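Local coordinates for protein nitrite oxidoreductase subunit A (Kuenenia stuttgartiensis, PDB 7B04) that binds a molybdenum atom, two MD1 groups and an iron/sulfur cluster as a large subunit of the molybdopterin oxidoreductase family, at residues D275-H280 with G528-F533; Y532-L537 with V846-P851; D1062-M1067 with H1092-V1097. All coordinates share one frame; numbering follows the deposited sequence.

In the fold
All three contacts are buried in the interior of the chain and none is a surface contact; the centre of interaction 1 lies about 9 Å from the centre of the chain, nearest of the three, and that of interaction 2 about 18 Å, the furthest. Interactions 1 and 2 share Tyr532 and Phe533 and follow helices 527-530 and 535-541 in succession, both touching MD1. Interaction 3 packs two loops against this run, with Val1097 CG1 3.2 Å from Tyr532 O. Their chemistry changes with position: metal coordination and light amide packing in interaction 1, rings covered by aliphatic groups beside a small sheet in interaction 2, and methyl, thioether and indole contacts in interaction 3.

Interaction 1. Residues D275-H280 with G528-F533; sequences DQAPGH and GVNHYF. With MO (molybdenum atom), chain C; MD1 (phosphoric acid 4-(2-amino-4-oxo-3,4,5,6,-tetrahydro-pteridin-6-yl)-2-hydroxy-3,4-dimercapto-but-3-en-yl ester guanylate ester), chain D.
The side-chain amide of Asn530 lies against the backbone and methyl of Ala277 and the ring of Pro278, joining the loop after strand 265-266 to helix 527-530 beside the molybdenum site of a molybdopterin oxidoreductase fold. This packing is light. Asn530 carries its CG beside the backbone N and anti to the carbonyl carbon (chi1 -82°), which directs the amide at the loop: OD1 comes within 3.7 Å of Ala277 CA and also faces Pro278 CD, while ND2 lies near Ala277 CB. The polar requirement of OD1 is met by a hydrogen bond to Asn539 on helix 535-541.

A backbone bond shapes the loop itself. Residues 277-280 form a type I turn closed by His280 N to Ala277 O, and the turn brings the His280 imidazole back under Ala277 CB, which sits 3.7 Å above the ring plane and over its centre. His280 NE2 is hydrogen-bonded to Tyr525 OH.

Metal bonds dominate the other end of the loop. Both carboxylate oxygens of Asp275 bind molybdenum, OD1 and OD2 each at 2.1 Å from the metal. MD1 chelates it through S12 and S13, and two further ligand atoms, probably from the second MD1, bring the count to six, as in relatives that hold the metal between two pterin dithiolenes. His531 approaches this carboxylate obliquely, its NE2 4.5 Å from Asp275 OD1, and that nitrogen is hydrogen-bonded to His273 O.

At the guanine end of MD1 the 528-533 segment takes over. Val529 CG1 packs over a face of the guanine, 3.6 Å from MD1 N1. Tyr532 OH donates to the guanine base at 2.9 Å from MD1 N7, which lies in the plane of the phenol ring at its edge.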
# COMPACT_ATOMS: atom_id res chain seq x y z
N ASP B 275 -15.07 -12.93 0.72
CA ASP B 275 -14.21 -13.04 -0.45
C ASP B 275 -14.75 -13.96 -1.53
O ASP B 275 -14.40 -13.79 -2.71
CB ASP B 275 -12.82 -13.51 -0.01
CG ASP B 275 -12.04 -12.46 0.78
OD1 ASP B 275 -12.27 -11.25 0.58
OD2 ASP B 275 -11.18 -12.86 1.59
N GLN B 276 -15.58 -14.94 -1.18
CA GLN B 276 -16.12 -15.90 -2.18
C GLN B 276 -17.11 -15.20 -3.08
O GLN B 276 -17.77 -14.32 -2.59
CB GLN B 276 -16.80 -17.06 -1.43
CG GLN B 276 -17.91 -17.77 -2.19
CD GLN B 276 -17.99 -19.27 -2.06
OE1 GLN B 276 -17.38 -20.01 -2.80
NE2 GLN B 276 -18.82 -19.72 -1.14
N ALA B 277 -17.17 -15.53 -4.37
CA ALA B 277 -18.29 -14.97 -5.15
C ALA B 277 -19.44 -15.97 -5.03
O ALA B 277 -19.40 -16.97 -5.71
CB ALA B 277 -17.85 -14.80 -6.57
N PRO B 278 -20.53 -15.68 -4.30
CA PRO B 278 -21.57 -16.68 -4.01
C PRO B 278 -22.27 -17.24 -5.24
O PRO B 278 -22.82 -18.34 -5.18
CB PRO B 278 -22.56 -15.90 -3.13
CG PRO B 278 -21.72 -14.75 -2.59
CD PRO B 278 -20.87 -14.37 -3.73
N GLY B 279 -22.27 -16.50 -6.36
CA GLY B 279 -22.94 -16.99 -7.55
C GLY B 279 -22.20 -18.11 -8.25
O GLY B 279 -22.81 -18.84 -9.04
N HIS B 280 -20.91 -18.27 -7.97
CA HIS B 280 -20.11 -19.27 -8.67
C HIS B 280 -20.57 -20.71 -8.42
O HIS B 280 -20.65 -21.48 -9.39
CB HIS B 280 -18.63 -19.10 -8.31
CG HIS B 280 -17.99 -17.93 -8.98
ND1 HIS B 280 -16.66 -17.60 -8.80
CD2 HIS B 280 -18.49 -17.01 -9.84
CE1 HIS B 280 -16.37 -16.53 -9.52
NE2 HIS B 280 -17.46 -16.15 -10.16
N GLY B 528 -15.85 -5.30 -4.16
CA GLY B 528 -16.63 -4.10 -4.37
C GLY B 528 -18.07 -4.39 -4.69
O GLY B 528 -18.94 -3.54 -4.47
N VAL B 529 -18.36 -5.59 -5.20
CA VAL B 529 -19.72 -6.03 -5.44
C VAL B 529 -20.04 -7.27 -4.61
O VAL B 529 -21.21 -7.53 -4.31
CB VAL B 529 -19.95 -6.30 -6.94
CG1 VAL B 529 -19.76 -5.02 -7.74
CG2 VAL B 529 -18.99 -7.38 -7.44
N ASN B 530 -19.01 -8.04 -4.24
CA ASN B 530 -19.24 -9.22 -3.41
C ASN B 530 -19.55 -8.88 -1.96
O ASN B 530 -20.00 -9.76 -1.22
CB ASN B 530 -18.02 -10.15 -3.46
CG ASN B 530 -18.03 -11.04 -4.68
OD1 ASN B 530 -19.08 -11.35 -5.24
ND2 ASN B 530 -16.85 -11.48 -5.10
N HIS B 531 -19.32 -7.64 -1.53
CA HIS B 531 -19.64 -7.22 -0.17
C HIS B 531 -20.99 -6.52 -0.08
O HIS B 531 -21.22 -5.72 0.83
CB HIS B 531 -18.53 -6.32 0.37
CG HIS B 531 -17.30 -7.06 0.80
ND1 HIS B 531 -16.14 -6.43 1.18
CD2 HIS B 531 -17.06 -8.39 0.91
CE1 HIS B 531 -15.23 -7.33 1.50
NE2 HIS B 531 -15.76 -8.53 1.34
N TYR B 532 -21.90 -6.83 -1.01
CA TYR B 532 -23.30 -6.43 -0.92
C TYR B 532 -24.17 -7.68 -0.85
O TYR B 532 -23.77 -8.76 -1.29
CB TYR B 532 -23.71 -5.55 -2.10
CG TYR B 532 -23.08 -4.18 -2.10
CD1 TYR B 532 -23.57 -3.18 -1.27
CD2 TYR B 532 -22.01 -3.89 -2.92
CE1 TYR B 532 -22.99 -1.92 -1.26
CE2 TYR B 532 -21.42 -2.64 -2.92
CZ TYR B 532 -21.92 -1.66 -2.09
OH TYR B 532 -21.33 -0.41 -2.09
N PHE B 533 -25.37 -7.50 -0.29
CA PHE B 533 -26.24 -8.64 0.05
C PHE B 533 -26.51 -9.52 -1.16
O PHE B 533 -26.39 -10.75 -1.09
CB PHE B 533 -27.54 -8.13 0.64
CG PHE B 533 -28.43 -9.22 1.17
CD1 PHE B 533 -28.23 -9.74 2.44
CD2 PHE B 533 -29.47 -9.72 0.41
CE1 PHE B 533 -29.05 -10.74 2.93
CE2 PHE B 533 -30.29 -10.72 0.89
CZ PHE B 533 -30.08 -11.23 2.16
MO MO C . -10.36 -10.89 1.48
PB MD1 D . -11.34 -5.57 -3.90
O3B MD1 D . -12.48 -4.90 -2.92
O1B MD1 D . -10.83 -4.52 -4.87
O2B MD1 D . -11.95 -6.71 -4.67
O3A MD1 D . -10.09 -6.11 -2.97
C10 MD1 D . -10.27 -7.21 -2.11
C11 MD1 D . -8.94 -8.01 -2.04
O11 MD1 D . -7.78 -6.92 -2.15
C12 MD1 D . -8.96 -8.81 -0.96
S12 MD1 D . -10.52 -9.60 -0.48
C13 MD1 D . -7.75 -9.20 -0.07
S13 MD1 D . -8.11 -10.32 1.31
C14 MD1 D . -6.40 -8.71 -0.19
N15 MD1 D . -6.51 -7.15 0.17
C16 MD1 D . -5.38 -6.41 -0.22
C15 MD1 D . -4.82 -5.32 0.62
O14 MD1 D . -5.32 -5.05 1.66
N17 MD1 D . -3.62 -4.58 0.14
C17 MD1 D . -2.97 -4.94 -1.22
N16 MD1 D . -1.80 -4.22 -1.67
N18 MD1 D . -3.54 -6.05 -2.07
C20 MD1 D . -4.70 -6.78 -1.62
N8 MD1 D . -5.28 -7.81 -2.38
C7 MD1 D . -5.67 -9.07 -1.45
PA MD1 D . -12.85 -3.29 -2.87
O1A MD1 D . -13.59 -3.02 -1.58
O2A MD1 D . -11.56 -2.50 -2.90
O5' MD1 D . -13.80 -2.84 -4.14
C5' MD1 D . -13.20 -2.52 -5.36
C4' MD1 D . -13.97 -1.35 -6.07
O4' MD1 D . -15.49 -1.65 -6.22
C1' MD1 D . -16.16 -0.31 -5.82
N9 MD1 D . -17.57 -0.49 -5.39
C4 MD1 D . -18.49 -0.84 -6.29
N3 MD1 D . -18.40 -1.11 -7.76
C2 MD1 D . -19.60 -1.48 -8.50
N2 MD1 D . -19.51 -1.75 -9.93
N1 MD1 D . -20.87 -1.59 -7.83
C6 MD1 D . -20.95 -1.32 -6.42
O6 MD1 D . -21.98 -1.41 -5.86
C5 MD1 D . -19.68 -0.93 -5.65
N7 MD1 D . -19.48 -0.64 -4.36
C8 MD1 D . -18.17 -0.37 -4.20
C2' MD1 D . -15.42 0.05 -4.85
O2' MD1 D . -15.59 1.48 -4.57
C3' MD1 D . -13.89 -0.27 -5.39
O3' MD1 D . -13.43 0.81 -6.25

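Interaction 2. Residues Y532-L537 with V846-P851; sequences YFHATL and VHREGP. With MD1 (phosphoric acid 4-(2-amino-4-oxo-3,4,5,6,-tetrahydro-pteridin-6-yl)-2-hydroxy-3,4-dimercapto-but-3-en-yl ester guanylate ester), chain D.
His534 and Arg848 meet through a CH-pi contact, with Arg848 CB 3.5 Å from the centroid of the imidazole and only 10° off its normal. Phe533 CD2 covers the opposite face over its centre, sandwiching the ring between an aliphatic carbon and a neighbouring aromatic edge. The two side chains of His534 and Arg848 cross at about a right angle; the arginine bends at chi3 (67°), bringing the guanidinium to the CE1 corner of the ring with the two planes 43° apart, and His534 CE1 then lies over one guanidinium face, 3.5 Å from Arg848 NE. A second CH-pi contact joins Phe533 to Pro851. With its CG anti to the backbone N, Phe533 presents one face to the proline, whose CG stands 3.6 Å from the ring centroid and somewhat toward the rim.

The contact ties the start of helix 535-541 to strand 847-848, an outermost strand of a small mixed sheet whose neighbour is the antiparallel strand 860-862. His534 occupies the N-cap position of that helix. A type I turn from Tyr532 to Ala535, closed by Ala535 N to Tyr532 O, leads into it.

Aliphatic packing follows one turn on. Both methyls of Leu537 rest against Val846 O: CD2 comes to 4.1 Å from Val846 CG1, while CD1 packs on Arg848 CD at 3.7 Å, the leucine and arginine side chains crossing at about a right angle.

Polar partners hold the buried ends. Arg848 makes a salt bridge through NH2 to Glu842 and hydrogen bonds through NH1 to Asn889 and Asn859, which would fix the guanidinium against CE1. At the edge of the His534 ring and near its plane, Glu849 O approaches NE2 to 2.9 Å. NE2 has a weak hydrogen bond to Asn859 OD1.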
# COMPACT_ATOMS: atom_id res chain seq x y z
N TYR B 532 -21.90 -6.83 -1.01
CA TYR B 532 -23.30 -6.43 -0.92
C TYR B 532 -24.17 -7.68 -0.85
O TYR B 532 -23.77 -8.76 -1.29
CB TYR B 532 -23.71 -5.55 -2.10
CG TYR B 532 -23.08 -4.18 -2.10
CD1 TYR B 532 -23.57 -3.18 -1.27
CD2 TYR B 532 -22.01 -3.89 -2.92
CE1 TYR B 532 -22.99 -1.92 -1.26
CE2 TYR B 532 -21.42 -2.64 -2.92
CZ TYR B 532 -21.92 -1.66 -2.09
OH TYR B 532 -21.33 -0.41 -2.09
N PHE B 533 -25.37 -7.50 -0.29
CA PHE B 533 -26.24 -8.64 0.05
C PHE B 533 -26.51 -9.52 -1.16
O PHE B 533 -26.39 -10.75 -1.09
CB PHE B 533 -27.54 -8.13 0.64
CG PHE B 533 -28.43 -9.22 1.17
CD1 PHE B 533 -28.23 -9.74 2.44
CD2 PHE B 533 -29.47 -9.72 0.41
CE1 PHE B 533 -29.05 -10.74 2.93
CE2 PHE B 533 -30.29 -10.72 0.89
CZ PHE B 533 -30.08 -11.23 2.16
N HIS B 534 -26.85 -8.91 -2.29
CA HIS B 534 -27.26 -9.67 -3.47
C HIS B 534 -26.09 -9.94 -4.39
O HIS B 534 -26.22 -9.99 -5.62
CB HIS B 534 -28.38 -8.92 -4.20
CG HIS B 534 -29.65 -8.85 -3.41
ND1 HIS B 534 -30.46 -9.94 -3.20
CD2 HIS B 534 -30.23 -7.81 -2.76
CE1 HIS B 534 -31.49 -9.58 -2.47
NE2 HIS B 534 -31.38 -8.30 -2.18
N ALA B 535 -24.90 -10.09 -3.79
CA ALA B 535 -23.72 -10.50 -4.56
C ALA B 535 -23.98 -11.80 -5.32
O ALA B 535 -23.53 -11.96 -6.47
CB ALA B 535 -22.51 -10.64 -3.63
N THR B 536 -24.72 -12.72 -4.71
CA THR B 536 -25.06 -13.99 -5.35
C THR B 536 -25.71 -13.77 -6.71
O THR B 536 -25.33 -14.40 -7.70
CB THR B 536 -26.02 -14.79 -4.46
OG1 THR B 536 -25.45 -14.96 -3.16
CG2 THR B 536 -26.30 -16.17 -5.06
N LEU B 537 -26.67 -12.85 -6.77
CA LEU B 537 -27.30 -12.51 -8.04
C LEU B 537 -26.31 -11.81 -8.96
O LEU B 537 -26.29 -12.07 -10.17
CB LEU B 537 -28.50 -11.59 -7.78
CG LEU B 537 -29.77 -12.22 -7.23
CD1 LEU B 537 -30.59 -11.10 -6.62
CD2 LEU B 537 -30.51 -12.92 -8.34
N VAL B 846 -32.22 -11.96 -11.39
CA VAL B 846 -33.03 -10.76 -11.27
C VAL B 846 -32.26 -9.73 -10.46
O VAL B 846 -31.39 -10.07 -9.65
CB VAL B 846 -34.41 -11.07 -10.63
CG1 VAL B 846 -34.24 -11.46 -9.16
CG2 VAL B 846 -35.37 -9.91 -10.79
N HIS B 847 -32.58 -8.45 -10.69
CA HIS B 847 -32.02 -7.38 -9.88
C HIS B 847 -32.87 -7.19 -8.63
O HIS B 847 -34.11 -7.15 -8.71
CB HIS B 847 -31.96 -6.07 -10.66
CG HIS B 847 -31.51 -4.90 -9.84
ND1 HIS B 847 -32.39 -4.12 -9.12
CD2 HIS B 847 -30.28 -4.40 -9.60
CE1 HIS B 847 -31.72 -3.18 -8.48
NE2 HIS B 847 -30.44 -3.33 -8.76
N ARG B 848 -32.21 -7.08 -7.48
CA ARG B 848 -32.89 -6.86 -6.22
C ARG B 848 -32.16 -5.76 -5.45
O ARG B 848 -30.93 -5.69 -5.47
CB ARG B 848 -32.94 -8.14 -5.37
CG ARG B 848 -33.77 -9.26 -5.99
CD ARG B 848 -33.87 -10.45 -5.05
NE ARG B 848 -34.64 -10.13 -3.85
CZ ARG B 848 -34.86 -10.98 -2.86
NH1 ARG B 848 -35.58 -10.61 -1.81
NH2 ARG B 848 -34.35 -12.21 -2.91
N GLU B 849 -32.93 -4.92 -4.77
CA GLU B 849 -32.37 -3.87 -3.95
C GLU B 849 -31.86 -4.46 -2.64
O GLU B 849 -32.29 -5.53 -2.20
CB GLU B 849 -33.39 -2.77 -3.67
CG GLU B 849 -33.87 -2.02 -4.90
CD GLU B 849 -32.78 -1.17 -5.54
OE1 GLU B 849 -31.88 -0.71 -4.81
OE2 GLU B 849 -32.84 -0.96 -6.77
N GLY B 850 -30.88 -3.79 -2.04
CA GLY B 850 -30.32 -4.26 -0.80
C GLY B 850 -31.26 -4.14 0.37
O GLY B 850 -32.14 -3.27 0.41
N PRO B 851 -31.11 -5.03 1.36
CA PRO B 851 -31.93 -4.92 2.58
C PRO B 851 -31.63 -3.66 3.37
O PRO B 851 -32.45 -3.28 4.21
CB PRO B 851 -31.55 -6.18 3.37
CG PRO B 851 -30.97 -7.11 2.36
CD PRO B 851 -30.28 -6.24 1.36
PB MD1 D . -11.34 -5.57 -3.90
O3B MD1 D . -12.48 -4.90 -2.92
O1B MD1 D . -10.83 -4.52 -4.87
O2B MD1 D . -11.95 -6.71 -4.67
O3A MD1 D . -10.09 -6.11 -2.97
C10 MD1 D . -10.27 -7.21 -2.11
C11 MD1 D . -8.94 -8.01 -2.04
O11 MD1 D . -7.78 -6.92 -2.15
C12 MD1 D . -8.96 -8.81 -0.96
S12 MD1 D . -10.52 -9.60 -0.48
C13 MD1 D . -7.75 -9.20 -0.07
S13 MD1 D . -8.11 -10.32 1.31
C14 MD1 D . -6.40 -8.71 -0.19
N15 MD1 D . -6.51 -7.15 0.17
C16 MD1 D . -5.38 -6.41 -0.22
C15 MD1 D . -4.82 -5.32 0.62
O14 MD1 D . -5.32 -5.05 1.66
N17 MD1 D . -3.62 -4.58 0.14
C17 MD1 D . -2.97 -4.94 -1.22
N16 MD1 D . -1.80 -4.22 -1.67
N18 MD1 D . -3.54 -6.05 -2.07
C20 MD1 D . -4.70 -6.78 -1.62
N8 MD1 D . -5.28 -7.81 -2.38
C7 MD1 D . -5.67 -9.07 -1.45
PA MD1 D . -12.85 -3.29 -2.87
O1A MD1 D . -13.59 -3.02 -1.58
O2A MD1 D . -11.56 -2.50 -2.90
O5' MD1 D . -13.80 -2.84 -4.14
C5' MD1 D . -13.20 -2.52 -5.36
C4' MD1 D . -13.97 -1.35 -6.07
O4' MD1 D . -15.49 -1.65 -6.22
C1' MD1 D . -16.16 -0.31 -5.82
N9 MD1 D . -17.57 -0.49 -5.39
C4 MD1 D . -18.49 -0.84 -6.29
N3 MD1 D . -18.40 -1.11 -7.76
C2 MD1 D . -19.60 -1.48 -8.50
N2 MD1 D . -19.51 -1.75 -9.93
N1 MD1 D . -20.87 -1.59 -7.83
C6 MD1 D . -20.95 -1.32 -6.42
O6 MD1 D . -21.98 -1.41 -5.86
C5 MD1 D . -19.68 -0.93 -5.65
N7 MD1 D . -19.48 -0.64 -4.36
C8 MD1 D . -18.17 -0.37 -4.20
C2' MD1 D . -15.42 0.05 -4.85
O2' MD1 D . -15.59 1.48 -4.57
C3' MD1 D . -13.89 -0.27 -5.39
O3' MD1 D . -13.43 0.81 -6.25

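Interaction 3. Residues D1062-M1067 with H1092-V1097; sequences DWSMPM and HCINTV
Met1065 and Val1097 reach toward each other tip to tip, the methionine CE lying 3.4 Å from Val1097 CG2 and nearly as close to CG1. The contact pairs two irregular loop segments running in roughly opposed directions, 141° apart; residues 1092-1097 lead into strand 1102-1109 of a six-stranded mixed sheet, consistent with the C-terminal beta domain of this enzyme family. A bend at chi2 (71°) turns the thioether of Met1065 to the valine and places CE near Asn1095 O.

Trp1063 crosses Val1097 at about a right angle. Val1097 CG2 approaches the indole obliquely, 3.6 Å from Trp1063 CD1, so this one methyl touches both the methionine and the tryptophan. Val1097 O lies at the indole edge, in its plane, and Trp1063 NE1 is hydrogen-bonded to Glu1100 O.

On the other flank, Ile1094 extends CD1 to 3.6 Å from Ser1064 OG, a hydroxyl hydrogen-bonded to Gln1069. Thr1096 and Asp1062 also cross at about a right angle, with Thr1096 CG2 4.0 Å from Asp1062 OD1. Their polar ends are held by other partners: Thr1096 OG1 by Lys661 and Trp272 O, Asp1062 OD2 by His619. At the far end the His1092 ring turns its edge to the facing loop, where Met1067 O lies near the ring plane, 3.4 Å from His1092 CE1.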
# COMPACT_ATOMS: atom_id res chain seq x y z
N ASP B 1062 -23.46 -7.65 10.14
CA ASP B 1062 -23.54 -8.96 9.53
C ASP B 1062 -24.94 -9.19 8.97
O ASP B 1062 -25.94 -8.85 9.61
CB ASP B 1062 -23.20 -10.04 10.55
CG ASP B 1062 -23.19 -11.42 9.94
OD1 ASP B 1062 -22.35 -11.65 9.05
OD2 ASP B 1062 -24.02 -12.25 10.34
N TRP B 1063 -24.99 -9.79 7.78
CA TRP B 1063 -26.25 -10.12 7.12
C TRP B 1063 -26.26 -11.62 6.84
O TRP B 1063 -25.32 -12.15 6.24
CB TRP B 1063 -26.40 -9.32 5.82
CG TRP B 1063 -26.66 -7.87 6.06
CD1 TRP B 1063 -25.74 -6.86 6.07
CD2 TRP B 1063 -27.93 -7.25 6.33
NE1 TRP B 1063 -26.36 -5.66 6.33
CE2 TRP B 1063 -27.70 -5.87 6.49
CE3 TRP B 1063 -29.23 -7.74 6.45
CZ2 TRP B 1063 -28.73 -4.97 6.76
CZ3 TRP B 1063 -30.25 -6.85 6.72
CH2 TRP B 1063 -29.99 -5.48 6.87
N SER B 1064 -27.31 -12.30 7.30
CA SER B 1064 -27.45 -13.74 7.11
C SER B 1064 -28.24 -14.00 5.83
O SER B 1064 -29.47 -13.89 5.81
CB SER B 1064 -28.13 -14.38 8.32
OG SER B 1064 -28.12 -15.79 8.22
N MET B 1065 -27.55 -14.37 4.76
CA MET B 1065 -28.20 -14.60 3.47
C MET B 1065 -28.94 -15.93 3.47
O MET B 1065 -28.32 -16.97 3.73
CB MET B 1065 -27.18 -14.60 2.35
CG MET B 1065 -26.76 -13.24 1.92
SD MET B 1065 -25.73 -12.49 3.17
CE MET B 1065 -24.98 -11.24 2.16
N PRO B 1066 -30.24 -15.95 3.18
CA PRO B 1066 -30.90 -17.24 2.92
C PRO B 1066 -30.32 -17.96 1.72
O PRO B 1066 -30.31 -19.20 1.70
CB PRO B 1066 -32.37 -16.84 2.69
CG PRO B 1066 -32.50 -15.48 3.32
CD PRO B 1066 -31.18 -14.82 3.12
N MET B 1067 -29.85 -17.22 0.71
CA MET B 1067 -29.29 -17.83 -0.49
C MET B 1067 -27.96 -18.53 -0.25
O MET B 1067 -27.54 -19.34 -1.08
CB MET B 1067 -29.11 -16.77 -1.58
CG MET B 1067 -30.40 -16.33 -2.24
SD MET B 1067 -31.21 -17.66 -3.15
CE MET B 1067 -30.05 -17.91 -4.49
N HIS B 1092 -19.91 -22.32 -0.60
CA HIS B 1092 -21.35 -22.24 -0.33
C HIS B 1092 -21.65 -22.21 1.17
O HIS B 1092 -22.23 -23.14 1.75
CB HIS B 1092 -22.11 -23.38 -0.97
CG HIS B 1092 -23.59 -23.18 -0.89
ND1 HIS B 1092 -24.20 -22.00 -1.28
CD2 HIS B 1092 -24.58 -23.96 -0.37
CE1 HIS B 1092 -25.49 -22.09 -1.07
NE2 HIS B 1092 -25.75 -23.26 -0.52
N CYS B 1093 -21.24 -21.13 1.81
CA CYS B 1093 -21.74 -20.75 3.12
C CYS B 1093 -21.83 -19.23 3.14
O CYS B 1093 -21.69 -18.56 2.10
CB CYS B 1093 -20.88 -21.38 4.24
SG CYS B 1093 -19.14 -20.98 4.24
N ILE B 1094 -22.13 -18.68 4.32
CA ILE B 1094 -22.41 -17.24 4.43
C ILE B 1094 -21.21 -16.44 3.97
O ILE B 1094 -20.07 -16.65 4.41
CB ILE B 1094 -22.76 -16.85 5.87
CG1 ILE B 1094 -24.16 -17.30 6.26
CG2 ILE B 1094 -22.73 -15.35 6.01
CD1 ILE B 1094 -24.67 -16.64 7.57
N ASN B 1095 -21.47 -15.48 3.08
CA ASN B 1095 -20.46 -14.58 2.54
C ASN B 1095 -20.74 -13.19 3.09
O ASN B 1095 -21.68 -12.52 2.65
CB ASN B 1095 -20.50 -14.58 1.02
CG ASN B 1095 -19.13 -14.45 0.40
OD1 ASN B 1095 -18.30 -15.36 0.49
ND2 ASN B 1095 -18.86 -13.30 -0.21
N THR B 1096 -19.94 -12.77 4.07
CA THR B 1096 -20.24 -11.56 4.81
C THR B 1096 -20.16 -10.33 3.92
O THR B 1096 -19.36 -10.26 2.97
CB THR B 1096 -19.29 -11.40 5.98
OG1 THR B 1096 -17.99 -11.07 5.49
CG2 THR B 1096 -19.26 -12.68 6.81
N VAL B 1097 -21.00 -9.35 4.23
CA VAL B 1097 -21.11 -8.13 3.44
C VAL B 1097 -20.96 -6.89 4.32
O VAL B 1097 -21.90 -6.52 5.02
CB VAL B 1097 -22.45 -8.11 2.69
CG1 VAL B 1097 -22.37 -9.05 1.54
CG2 VAL B 1097 -23.61 -8.50 3.64